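Local coordinates for protein phosphotransferase ChpT (Brucella abortus, PDB 4QPK), which acts as a homodimeric histidine phosphotransferase in a phosphorelay that controls cell growth, division and intracellular survival in mammalian host cells, at residues I62-N67 against K86-N91; E124-E129 against N152-G157; L37-S42 against Q214-L219; E197-A202 against M227-H232; F195-L198 against P204-P207. All coordinates share one frame; numbering follows the deposited sequence.

Contact 1: residues I62-N67 against K86-N91. Unlike the reference sequence in segment 62-67: Ile62 (reference Val).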
# COMPACT_ATOMS: atom_id res chain seq x y z
N ILE B 62 6.42 -5.02 11.55
CA ILE B 62 6.38 -6.40 11.07
C ILE B 62 7.72 -7.11 11.40
O ILE B 62 7.74 -8.27 11.80
CB ILE B 62 6.04 -6.46 9.57
CG1 ILE B 62 4.56 -6.07 9.40
CG2 ILE B 62 6.27 -7.87 9.01
CD1 ILE B 62 4.10 -5.84 7.96
N GLY B 63 8.83 -6.39 11.28
CA GLY B 63 10.10 -6.97 11.69
C GLY B 63 10.12 -7.33 13.17
O GLY B 63 10.65 -8.37 13.55
N ALA B 64 9.54 -6.48 14.01
CA ALA B 64 9.51 -6.74 15.45
C ALA B 64 8.65 -7.95 15.79
O ALA B 64 8.92 -8.65 16.76
CB ALA B 64 9.02 -5.51 16.23
N ILE B 65 7.60 -8.18 15.00
CA ILE B 65 6.83 -9.41 15.20
C ILE B 65 7.73 -10.63 15.02
O ILE B 65 7.74 -11.56 15.84
CB ILE B 65 5.64 -9.49 14.23
CG1 ILE B 65 4.62 -8.40 14.57
CG2 ILE B 65 5.02 -10.90 14.25
CD1 ILE B 65 3.57 -8.18 13.47
N ASN B 66 8.51 -10.62 13.94
CA ASN B 66 9.44 -11.71 13.67
C ASN B 66 10.51 -11.81 14.78
O ASN B 66 10.86 -12.91 15.21
CB ASN B 66 10.08 -11.51 12.31
CG ASN B 66 9.11 -11.78 11.17
OD1 ASN B 66 8.16 -12.55 11.33
ND2 ASN B 66 9.33 -11.14 10.03
N ASN B 67 10.99 -10.67 15.26
CA ASN B 67 11.94 -10.67 16.39
C ASN B 67 11.36 -11.29 17.65
O ASN B 67 12.05 -12.02 18.38
CB ASN B 67 12.40 -9.23 16.72
CG ASN B 67 13.18 -8.58 15.60
OD1 ASN B 67 13.87 -9.24 14.81
ND2 ASN B 67 13.04 -7.27 15.52
N LYS B 86 2.28 -8.73 20.38
CA LYS B 86 0.97 -8.10 20.47
C LYS B 86 1.01 -6.61 20.15
O LYS B 86 0.20 -6.12 19.35
CB LYS B 86 0.39 -8.32 21.88
CG LYS B 86 -1.06 -7.81 22.01
CD LYS B 86 -1.62 -8.05 23.40
CE LYS B 86 -3.10 -7.66 23.46
NZ LYS B 86 -3.66 -7.90 24.82
N SER B 87 1.93 -5.87 20.74
CA SER B 87 1.95 -4.43 20.49
C SER B 87 2.43 -4.12 19.07
O SER B 87 2.00 -3.13 18.48
CB SER B 87 2.79 -3.71 21.54
OG SER B 87 4.14 -4.14 21.51
N SER B 88 3.32 -4.95 18.53
CA SER B 88 3.83 -4.71 17.19
C SER B 88 2.76 -5.01 16.14
O SER B 88 2.65 -4.31 15.13
CB SER B 88 5.07 -5.55 16.94
OG SER B 88 6.10 -5.22 17.89
N ALA B 89 1.98 -6.07 16.38
CA ALA B 89 0.85 -6.37 15.49
C ALA B 89 -0.20 -5.27 15.57
O ALA B 89 -0.81 -4.91 14.55
CB ALA B 89 0.24 -7.74 15.83
N ARG B 90 -0.44 -4.74 16.76
CA ARG B 90 -1.40 -3.64 16.91
C ARG B 90 -0.92 -2.39 16.16
O ARG B 90 -1.70 -1.70 15.52
CB ARG B 90 -1.66 -3.31 18.38
CG ARG B 90 -2.74 -2.26 18.56
CD ARG B 90 -3.10 -2.03 20.02
NE ARG B 90 -4.15 -1.01 20.12
CZ ARG B 90 -4.74 -0.63 21.24
NH1 ARG B 90 -4.41 -1.20 22.40
NH2 ARG B 90 -5.68 0.31 21.21
N ASN B 91 0.38 -2.13 16.25
CA ASN B 91 1.02 -1.03 15.53
C ASN B 91 0.86 -1.19 14.02
O ASN B 91 0.38 -0.29 13.34
CB ASN B 91 2.50 -0.98 15.93
CG ASN B 91 3.25 0.19 15.35
OD1 ASN B 91 3.09 0.54 14.18
ND2 ASN B 91 4.10 0.80 16.17

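Contact 2: residues E124-E129 against N152-G157. With NA (sodium ion), chain E.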
# COMPACT_ATOMS: atom_id res chain seq x y z
N GLU B 124 -6.57 5.50 16.69
CA GLU B 124 -5.78 4.29 16.89
C GLU B 124 -4.35 4.49 16.36
O GLU B 124 -3.37 4.01 16.95
CB GLU B 124 -6.47 3.10 16.20
CG GLU B 124 -5.78 1.75 16.31
CD GLU B 124 -5.61 1.26 17.74
OE1 GLU B 124 -6.31 1.77 18.66
OE2 GLU B 124 -4.82 0.31 17.93
N TYR B 125 -4.22 5.19 15.23
CA TYR B 125 -2.92 5.48 14.66
C TYR B 125 -2.07 6.26 15.66
O TYR B 125 -0.91 5.93 15.88
CB TYR B 125 -3.07 6.28 13.35
CG TYR B 125 -1.78 6.64 12.65
CD1 TYR B 125 -1.18 5.76 11.77
CD2 TYR B 125 -1.18 7.88 12.86
CE1 TYR B 125 -0.00 6.09 11.12
CE2 TYR B 125 0.00 8.22 12.22
CZ TYR B 125 0.58 7.32 11.35
OH TYR B 125 1.76 7.65 10.69
N PHE B 126 -2.64 7.30 16.26
CA PHE B 126 -1.83 8.16 17.13
C PHE B 126 -1.53 7.55 18.49
O PHE B 126 -0.72 8.08 19.24
CB PHE B 126 -2.48 9.54 17.28
CG PHE B 126 -2.11 10.47 16.18
CD1 PHE B 126 -2.82 10.49 15.00
CD2 PHE B 126 -0.98 11.29 16.30
CE1 PHE B 126 -2.45 11.33 13.96
CE2 PHE B 126 -0.60 12.13 15.27
CZ PHE B 126 -1.34 12.15 14.09
N ARG B 127 -2.18 6.43 18.80
CA ARG B 127 -1.73 5.62 19.93
C ARG B 127 -0.27 5.19 19.73
O ARG B 127 0.46 4.99 20.71
CB ARG B 127 -2.61 4.39 20.07
CG ARG B 127 -3.96 4.66 20.68
CD ARG B 127 -4.58 3.36 21.15
NE ARG B 127 -3.70 2.62 22.05
CZ ARG B 127 -3.80 2.62 23.37
NH1 ARG B 127 -4.76 3.32 23.97
NH2 ARG B 127 -2.95 1.91 24.11
N ASN B 128 0.16 5.05 18.48
CA ASN B 128 1.55 4.72 18.15
C ASN B 128 2.37 5.90 17.66
O ASN B 128 3.34 5.72 16.92
CB ASN B 128 1.61 3.61 17.10
CG ASN B 128 0.83 2.39 17.51
OD1 ASN B 128 1.25 1.62 18.37
ND2 ASN B 128 -0.31 2.19 16.88
N GLU B 129 1.95 7.11 18.00
CA GLU B 129 2.75 8.29 17.69
C GLU B 129 2.99 9.10 18.96
O GLU B 129 2.33 8.88 19.98
CB GLU B 129 2.08 9.16 16.62
CG GLU B 129 1.96 8.48 15.26
CD GLU B 129 3.31 8.29 14.57
OE1 GLU B 129 4.17 9.19 14.66
OE2 GLU B 129 3.49 7.24 13.92
N ASN B 152 -4.51 13.30 5.76
CA ASN B 152 -3.15 13.62 5.34
C ASN B 152 -2.61 14.87 6.04
O ASN B 152 -1.41 14.97 6.28
CB ASN B 152 -3.08 13.77 3.83
CG ASN B 152 -2.89 12.43 3.14
OD1 ASN B 152 -1.76 11.97 2.96
ND2 ASN B 152 -3.99 11.78 2.79
N MET B 153 -3.49 15.81 6.37
CA MET B 153 -3.09 16.96 7.16
C MET B 153 -2.64 16.54 8.57
O MET B 153 -1.81 17.20 9.16
CB MET B 153 -4.25 17.97 7.24
CG MET B 153 -4.48 18.70 5.94
SD MET B 153 -5.89 19.81 5.97
CE MET B 153 -5.34 21.15 7.02
N LEU B 154 -3.20 15.45 9.10
CA LEU B 154 -2.72 14.95 10.40
C LEU B 154 -1.27 14.53 10.31
O LEU B 154 -0.49 14.71 11.25
CB LEU B 154 -3.55 13.76 10.87
CG LEU B 154 -5.06 13.92 10.90
CD1 LEU B 154 -5.69 12.69 11.57
CD2 LEU B 154 -5.43 15.21 11.58
N LEU B 155 -0.90 13.93 9.18
CA LEU B 155 0.47 13.47 9.02
C LEU B 155 1.43 14.66 8.90
O LEU B 155 2.54 14.62 9.44
CB LEU B 155 0.60 12.54 7.79
CG LEU B 155 -0.20 11.23 7.89
CD1 LEU B 155 0.05 10.39 6.63
CD2 LEU B 155 0.21 10.45 9.12
N ILE B 156 1.00 15.71 8.21
CA ILE B 156 1.79 16.93 8.12
C ILE B 156 1.97 17.54 9.51
O ILE B 156 3.07 17.91 9.91
CB ILE B 156 1.13 17.98 7.19
CG1 ILE B 156 1.06 17.46 5.76
CG2 ILE B 156 1.90 19.31 7.23
CD1 ILE B 156 2.41 17.15 5.17
N GLY B 157 0.88 17.61 10.26
CA GLY B 157 0.91 18.11 11.61
C GLY B 157 1.88 17.33 12.49
O GLY B 157 2.69 17.91 13.21
NA NA E . -2.10 1.51 17.95

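Contact 3: residues L37-S42 against Q214-L219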
# COMPACT_ATOMS: atom_id res chain seq x y z
N LEU B 37 1.11 21.55 -7.40
CA LEU B 37 1.02 22.69 -8.30
C LEU B 37 2.26 22.83 -9.22
O LEU B 37 2.11 22.83 -10.44
CB LEU B 37 0.79 23.99 -7.50
CG LEU B 37 1.35 25.34 -7.96
CD1 LEU B 37 0.60 25.87 -9.18
CD2 LEU B 37 1.31 26.35 -6.82
N PRO B 38 3.48 22.93 -8.65
CA PRO B 38 4.58 23.22 -9.58
C PRO B 38 5.13 21.99 -10.31
O PRO B 38 5.83 22.13 -11.31
CB PRO B 38 5.66 23.79 -8.67
CG PRO B 38 5.44 23.05 -7.38
CD PRO B 38 3.95 22.86 -7.25
N VAL B 39 4.82 20.81 -9.79
CA VAL B 39 5.26 19.57 -10.39
C VAL B 39 4.09 18.61 -10.44
O VAL B 39 3.16 18.72 -9.62
CB VAL B 39 6.45 18.96 -9.59
CG1 VAL B 39 6.04 18.69 -8.15
CG2 VAL B 39 7.00 17.70 -10.25
N THR B 40 4.11 17.67 -11.38
CA THR B 40 3.08 16.64 -11.41
C THR B 40 3.70 15.26 -11.61
O THR B 40 4.66 15.07 -12.36
CB THR B 40 2.02 16.93 -12.50
OG1 THR B 40 0.89 16.08 -12.30
CG2 THR B 40 2.58 16.69 -13.89
N LEU B 41 3.13 14.27 -10.92
CA LEU B 41 3.59 12.90 -11.06
C LEU B 41 2.62 12.15 -11.94
O LEU B 41 1.41 12.39 -11.89
CB LEU B 41 3.71 12.18 -9.70
CG LEU B 41 4.89 12.40 -8.76
CD1 LEU B 41 5.29 13.87 -8.62
CD2 LEU B 41 4.58 11.79 -7.38
N SER B 42 3.17 11.25 -12.75
CA SER B 42 2.35 10.34 -13.55
C SER B 42 1.57 9.46 -12.62
O SER B 42 1.93 9.30 -11.44
CB SER B 42 3.21 9.48 -14.48
OG SER B 42 4.02 8.58 -13.73
N GLN B 214 4.13 12.18 0.37
CA GLN B 214 2.97 12.42 1.22
C GLN B 214 2.59 13.91 1.25
O GLN B 214 1.41 14.24 1.11
CB GLN B 214 3.21 11.87 2.63
CG GLN B 214 1.94 11.78 3.49
CD GLN B 214 1.63 13.08 4.17
OE1 GLN B 214 2.54 13.79 4.61
NE2 GLN B 214 0.34 13.40 4.29
N PRO B 215 3.57 14.83 1.43
CA PRO B 215 3.16 16.24 1.30
C PRO B 215 2.68 16.61 -0.11
O PRO B 215 1.74 17.41 -0.24
CB PRO B 215 4.43 17.02 1.67
CG PRO B 215 5.53 16.02 1.72
CD PRO B 215 4.89 14.71 2.05
N TYR B 216 3.29 16.03 -1.14
CA TYR B 216 2.82 16.24 -2.50
C TYR B 216 1.37 15.81 -2.63
O TYR B 216 0.51 16.55 -3.13
CB TYR B 216 3.71 15.48 -3.50
CG TYR B 216 3.13 15.43 -4.89
CD1 TYR B 216 3.32 16.48 -5.78
CD2 TYR B 216 2.35 14.35 -5.29
CE1 TYR B 216 2.76 16.43 -7.06
CE2 TYR B 216 1.79 14.30 -6.56
CZ TYR B 216 2.00 15.34 -7.43
OH TYR B 216 1.43 15.27 -8.69
N TYR B 217 1.09 14.61 -2.13
CA TYR B 217 -0.25 14.03 -2.20
C TYR B 217 -1.28 14.86 -1.45
O TYR B 217 -2.43 15.01 -1.90
CB TYR B 217 -0.19 12.60 -1.63
CG TYR B 217 -1.48 11.80 -1.74
CD1 TYR B 217 -2.05 11.50 -2.97
CD2 TYR B 217 -2.09 11.28 -0.60
CE1 TYR B 217 -3.21 10.75 -3.05
CE2 TYR B 217 -3.25 10.53 -0.68
CZ TYR B 217 -3.80 10.26 -1.90
OH TYR B 217 -4.96 9.51 -1.96
N THR B 218 -0.88 15.39 -0.30
CA THR B 218 -1.76 16.25 0.49
C THR B 218 -2.23 17.45 -0.33
O THR B 218 -3.42 17.77 -0.37
CB THR B 218 -1.04 16.73 1.77
OG1 THR B 218 -0.61 15.60 2.55
CG2 THR B 218 -1.98 17.61 2.61
N LEU B 219 -1.28 18.10 -1.00
CA LEU B 219 -1.59 19.28 -1.82
C LEU B 219 -2.45 18.89 -3.03
O LEU B 219 -3.35 19.62 -3.42
CB LEU B 219 -0.30 19.96 -2.27
CG LEU B 219 0.50 20.55 -1.11
CD1 LEU B 219 1.93 20.84 -1.53
CD2 LEU B 219 -0.16 21.81 -0.56

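Contact 4: residues E197-A202 against M227-H232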
# COMPACT_ATOMS: atom_id res chain seq x y z
N GLU B 197 7.92 24.13 1.04
CA GLU B 197 8.41 24.29 -0.32
C GLU B 197 7.33 24.10 -1.39
O GLU B 197 7.06 25.00 -2.19
CB GLU B 197 9.53 23.28 -0.56
CG GLU B 197 10.20 23.34 -1.91
CD GLU B 197 11.28 22.27 -2.03
OE1 GLU B 197 11.10 21.18 -1.46
OE2 GLU B 197 12.31 22.54 -2.69
N LEU B 198 6.70 22.93 -1.39
CA LEU B 198 5.67 22.62 -2.38
C LEU B 198 4.44 23.52 -2.24
O LEU B 198 3.88 23.97 -3.24
CB LEU B 198 5.26 21.16 -2.25
CG LEU B 198 6.37 20.17 -2.60
CD1 LEU B 198 5.98 18.75 -2.20
CD2 LEU B 198 6.68 20.27 -4.08
N HIS B 199 4.05 23.80 -1.00
CA HIS B 199 2.87 24.61 -0.73
C HIS B 199 3.08 26.05 -1.22
O HIS B 199 2.14 26.72 -1.64
CB HIS B 199 2.55 24.60 0.76
CG HIS B 199 1.37 25.45 1.14
ND1 HIS B 199 1.51 26.69 1.72
CD2 HIS B 199 0.04 25.23 1.04
CE1 HIS B 199 0.32 27.20 1.95
NE2 HIS B 199 -0.59 26.34 1.55
N SER B 200 4.33 26.50 -1.20
CA SER B 200 4.63 27.85 -1.66
C SER B 200 4.64 27.95 -3.18
O SER B 200 4.69 29.05 -3.72
CB SER B 200 5.98 28.31 -1.10
OG SER B 200 7.05 27.63 -1.72
N GLY B 201 4.55 26.81 -3.87
CA GLY B 201 4.52 26.81 -5.32
C GLY B 201 5.89 26.64 -5.95
O GLY B 201 6.08 26.90 -7.14
N ALA B 202 6.85 26.19 -5.15
CA ALA B 202 8.21 25.98 -5.62
C ALA B 202 8.44 24.53 -6.04
O ALA B 202 8.02 23.61 -5.34
CB ALA B 202 9.20 26.37 -4.57
N MET B 227 -10.21 22.82 -2.13
CA MET B 227 -9.92 23.43 -0.84
C MET B 227 -8.51 24.00 -0.83
O MET B 227 -7.63 23.53 -1.55
CB MET B 227 -10.10 22.42 0.31
CG MET B 227 -11.50 21.88 0.42
SD MET B 227 -11.68 20.64 1.72
CE MET B 227 -11.55 21.61 3.22
N LYS B 228 -8.31 25.02 -0.01
CA LYS B 228 -7.04 25.70 0.11
C LYS B 228 -6.46 25.47 1.50
O LYS B 228 -7.16 25.64 2.49
CB LYS B 228 -7.24 27.20 -0.16
CG LYS B 228 -6.05 28.08 0.11
CD LYS B 228 -6.42 29.53 -0.22
CE LYS B 228 -5.34 30.51 0.21
NZ LYS B 228 -5.79 31.92 0.06
N ILE B 229 -5.20 25.05 1.57
CA ILE B 229 -4.54 24.91 2.85
C ILE B 229 -3.82 26.19 3.23
O ILE B 229 -3.10 26.77 2.42
CB ILE B 229 -3.51 23.75 2.85
CG1 ILE B 229 -4.22 22.43 2.54
CG2 ILE B 229 -2.81 23.67 4.20
CD1 ILE B 229 -3.26 21.26 2.31
N SER B 230 -4.03 26.64 4.47
CA SER B 230 -3.29 27.77 5.02
C SER B 230 -2.40 27.32 6.16
O SER B 230 -2.75 26.40 6.92
CB SER B 230 -4.25 28.87 5.50
OG SER B 230 -4.99 29.39 4.41
N ILE B 231 -1.25 27.97 6.28
CA ILE B 231 -0.33 27.71 7.36
C ILE B 231 -0.19 28.97 8.20
O ILE B 231 0.17 30.02 7.67
CB ILE B 231 1.07 27.30 6.86
CG1 ILE B 231 0.99 26.14 5.87
CG2 ILE B 231 1.95 26.93 8.03
CD1 ILE B 231 2.33 25.81 5.23
N HIS B 232 -0.50 28.86 9.48
CA HIS B 232 -0.28 29.95 10.43
C HIS B 232 0.64 29.52 11.56
O HIS B 232 0.22 28.81 12.47
CB HIS B 232 -1.60 30.47 11.01
CG HIS B 232 -1.43 31.68 11.88
ND1 HIS B 232 -0.28 32.44 11.88
CD2 HIS B 232 -2.26 32.24 12.78
CE1 HIS B 232 -0.41 33.43 12.75
NE2 HIS B 232 -1.60 33.33 13.30

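Contact 5: residues F195-L198 against P204-P207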
# COMPACT_ATOMS: atom_id res chain seq x y z
N PHE B 195 6.97 20.21 2.66
CA PHE B 195 5.61 20.69 2.54
C PHE B 195 5.61 22.21 2.31
O PHE B 195 4.90 22.71 1.44
CB PHE B 195 4.79 20.34 3.78
CG PHE B 195 3.35 20.76 3.69
CD1 PHE B 195 2.46 20.05 2.90
CD2 PHE B 195 2.89 21.87 4.38
CE1 PHE B 195 1.14 20.44 2.79
CE2 PHE B 195 1.57 22.27 4.27
CZ PHE B 195 0.69 21.55 3.48
N LEU B 196 6.41 22.93 3.08
CA LEU B 196 6.49 24.39 2.97
C LEU B 196 6.87 24.78 1.54
O LEU B 196 6.22 25.61 0.91
CB LEU B 196 7.49 24.95 3.98
CG LEU B 196 7.52 26.48 4.13
CD1 LEU B 196 6.19 27.02 4.64
CD2 LEU B 196 8.66 26.88 5.06
N GLU B 197 7.92 24.13 1.04
CA GLU B 197 8.41 24.29 -0.32
C GLU B 197 7.33 24.10 -1.39
O GLU B 197 7.06 25.00 -2.19
CB GLU B 197 9.53 23.28 -0.56
CG GLU B 197 10.20 23.34 -1.91
CD GLU B 197 11.28 22.27 -2.03
OE1 GLU B 197 11.10 21.18 -1.46
OE2 GLU B 197 12.31 22.54 -2.69
N LEU B 198 6.70 22.93 -1.39
CA LEU B 198 5.67 22.62 -2.38
C LEU B 198 4.44 23.52 -2.24
O LEU B 198 3.88 23.97 -3.24
CB LEU B 198 5.26 21.16 -2.25
CG LEU B 198 6.37 20.17 -2.60
CD1 LEU B 198 5.98 18.75 -2.20
CD2 LEU B 198 6.68 20.27 -4.08
N PRO B 204 10.45 21.18 -6.29
CA PRO B 204 11.39 20.64 -5.30
C PRO B 204 12.81 20.59 -5.84
O PRO B 204 13.01 20.45 -7.04
CB PRO B 204 10.85 19.23 -5.04
CG PRO B 204 10.16 18.86 -6.31
CD PRO B 204 9.54 20.14 -6.82
N GLU B 205 13.78 20.71 -4.94
CA GLU B 205 15.18 20.72 -5.31
C GLU B 205 15.63 19.33 -5.76
O GLU B 205 16.52 19.19 -6.60
CB GLU B 205 16.04 21.19 -4.14
CG GLU B 205 15.91 22.69 -3.80
CD GLU B 205 17.26 23.39 -3.78
OE1 GLU B 205 18.11 23.04 -4.63
OE2 GLU B 205 17.48 24.26 -2.90
N GLU B 206 15.03 18.31 -5.15
CA GLU B 206 15.27 16.91 -5.49
C GLU B 206 13.95 16.22 -5.88
O GLU B 206 12.88 16.66 -5.46
CB GLU B 206 15.95 16.18 -4.34
CG GLU B 206 15.14 16.11 -3.07
CD GLU B 206 15.92 15.48 -1.93
OE1 GLU B 206 16.93 14.81 -2.21
OE2 GLU B 206 15.52 15.66 -0.76
N PRO B 207 14.03 15.16 -6.69
CA PRO B 207 12.80 14.51 -7.17
C PRO B 207 11.90 13.99 -6.05
O PRO B 207 12.41 13.60 -4.99
CB PRO B 207 13.32 13.35 -8.03
CG PRO B 207 14.71 13.77 -8.42
CD PRO B 207 15.24 14.53 -7.25

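Contact 1: residues I62-N67 against K86-N91
Ala64 and Ile65 meet Ser88 and Ala89 in the helical hairpin of the dimerization and histidine phosphotransfer (DHp) domain. The two helices run nearly antiparallel, at 160°, and their axes come within 8.3 Å. Such a close approach fits the small residues at the interface. Ile65 and Ser88 lie level with each other, CA to CA 5.9 Å. The methyl CB of Ala64 points at the opposite helix and lies 3.4 Å from Ser88 OG. That hydroxyl takes no hydrogen bond across the contact. It is hydrogen-bonded instead to Leu84 O, one turn back on its own helix, which settles a polar atom in a buried place. Ser88 CB faces Ile65, with its nearest approach to CG1 at 3.7 Å. Beyond CG1 the isoleucine chain stays extended (chi2 167°). This carries Ile65 CD1 alongside Ala89, 3.8 Å from Ala89 CA and 4.1 Å from Ala89 CB. No hydrogen bond joins the two segments, so the join is one of van der Waals contact. Helices 43-74 and 78-102 also face the second subunit, as expected for the four-helix bundle of a DHp dimer. There Ile65 packs on Ala89 of the second subunit, and Asn66 ND2 is hydrogen-bonded to Ser93 OG of that subunit. On another side of helix 78-102, Arg90 forms a salt bridge to Glu124 on helix 115-126.

Contact 2: residues E124-E129 against N152-G157
Tyr125 and Phe126 reach from helix 115-126 toward Leu155 and Leu154 on helix 144-160. Both helices belong to the C-terminal domain, which resembles the catalytic and ATP-binding domain of histidine kinases but lacks regions needed to bind ATP. The side chains of Tyr125 and Leu155 stand roughly perpendicular. One methyl, Leu155 CD2, does the touching. It meets the phenol end of the ring obliquely, 3.6 Å from Tyr125 OH and 3.8 Å from Tyr125 CE2. Tyr125 has CG opposite its backbone N (chi1 -180°), which sends the ring out toward helix 144-160. Its hydroxyl is hydrogen-bonded to a glycerol, probably from the crystallisation liquor. Phe126 presents its edge instead. Its CZ lies 3.9 Å from Leu154 O, with that oxygen close to the ring plane, and its CE1 lies 4.1 Å from Leu154 CB. The backbones stay well apart, 9.6 Å between Phe126 CA and Leu154 CA, so the rings bridge the gap. Phe98 of helix 78-102 stacks on Tyr125, and Phe133 of strand 132-136 on Phe126. A type I turn runs from Phe126 to Glu129. A sodium ion sits beside this turn, where Asn128 is part of its site. Glu124 gives the sodium ion two long contacts, from its backbone O and from its carboxylate OE2, each at 3.0 Å.

Contact 3: residues L37-S42 against Q214-L219
Tyr216 swings its ring away from its own backbone N (chi1 169°) and out from helix 213-225, toward the extended loop segment of Val39, Thr40 and Leu41. Leu41 turns its CG away from its carbonyl carbon, and its two methyls come to lie along the ring. Leu41 and Tyr216 lie alongside each other and run in opposite senses. Leu41 CD1 rides over one face of Tyr216, 4.0 Å from the ring centroid and 18° off the normal, a CH-pi contact. Leu41 CD2 sits farther down the ring, 3.8 Å from Tyr216 CE2. The phenol oxygen also takes a hydrogen bond. Leu41 N donates to Tyr216 OH at 3.0 Å, with an N-H...O angle of 159°. One residue thus holds the tyrosine both by its backbone and by its side chain. This joins the segment before the DHp helix 43-74 to the C-terminal domain, two parts far apart in sequence. Ser42 caps that helix, its OG hydrogen-bonded to Asp45 N. At the edge of the Tyr216 ring, near its plane, Val39 O lies 3.5 Å from CE1. Val39 CG1 is 4.1 Å from Tyr216 CE1. Thr40 only brushes the phenol end, its CA 3.5 Å from Tyr216 OH. Leu46 of helix 43-74 also packs on Tyr216.

Contact 4: residues E197-A202 against M227-H232
His199, in the last turn of helix 193-199, lies level with Ile229 at the start of strand 229-233, with 8.2 Å between their CA atoms. The strand is the outermost on one side of the mixed sheet of the C-terminal domain. His199 and Phe195 of the helix pack on its Ile229 and Ile231, and Leu196 packs on Ile231. A Schellman motif closes the helix. Gly201 takes a positive phi of 94°, and Gly201 N and Ala202 N bond back to Leu198 O and Glu197 O. Ser200 OG also donates to Glu197 O, at 2.7 Å, from the face of that carbonyl opposite Ala202 N. The histidine side chain spans the space to the strand. With CG turned away from its backbone N (chi1 178°), His199 reaches the strand, and His199 NE2 donates to Ile229 O at 2.7 Å. The oxygen lies near the ring plane, but the donor stands above the carbonyl plane, 46° out of it. Ile231 covers one face of the imidazole with CG1, 4.1 Å from His199 CE1. Ile229 also packs on Thr218 and Ala222 of helix 213-225. At the tip of Ile231, CD1 comes 3.7 Å from His199 ND1.

Contact 5: residues F195-L198 against P204-P207
Glu197 OE2 is the polar atom on which this contact turns. Glu205 N makes a weak hydrogen bond to Glu197 OE2, 3.3 Å long and bent to 133°. Pro204 CA lies nearly as close to Glu197 OE2, at 3.4 Å, and Glu205 CG is 3.8 Å from it. The glutamate reaches the loop because its chain is fully extended: chi1 is -178° and chi2 -179°. It runs across the proline, with the carboxylate carbon Glu197 CD 3.7 Å from Pro204 CA. The second oxygen, Glu197 OE1, lies 4.1 Å from Pro204 CB. The loop 204-207 follows helix 193-199 and leads on to helix 213-225 in the C-terminal domain, so the contact folds the chain back on the helix it has just left. The apolar half of the contact lies one residue on. Leu198 turns its end toward the loop, and its CD2 meets Pro204 CD at 4.0 Å. Leu198 also packs on Leu219 of helix 213-225, and Pro204 on Val39 of the N-terminal segment. The carboxylate of Glu205 does not touch that of Glu197; its OE2 is 5.5 Å from Glu197 OE2.

How the contacts relate
Contacts 1 and 2 are buried; contacts 3, 4 and 5 are only partly so. Contact 1 lies in the DHp hairpin, and the other contacts involve the C-terminal domain. Contacts 1 and 2 touch across helices 78-102 and 115-126. Contacts 2 and 3 meet where Asn152 OD1 and Gln214 NE2 form a probable hydrogen bond. Contacts 3, 4 and 5 cluster, with centres 9 to 11 Å apart. Contacts 4 and 5 share Glu197 and Leu198 on helix 193-199, while Pro38 of contact 3 packs on Gly201 and Ala202 of contact 4. The two buried contacts have no hydrogen bond between their segments. Each of the other three has one, and that of contact 5 is weak.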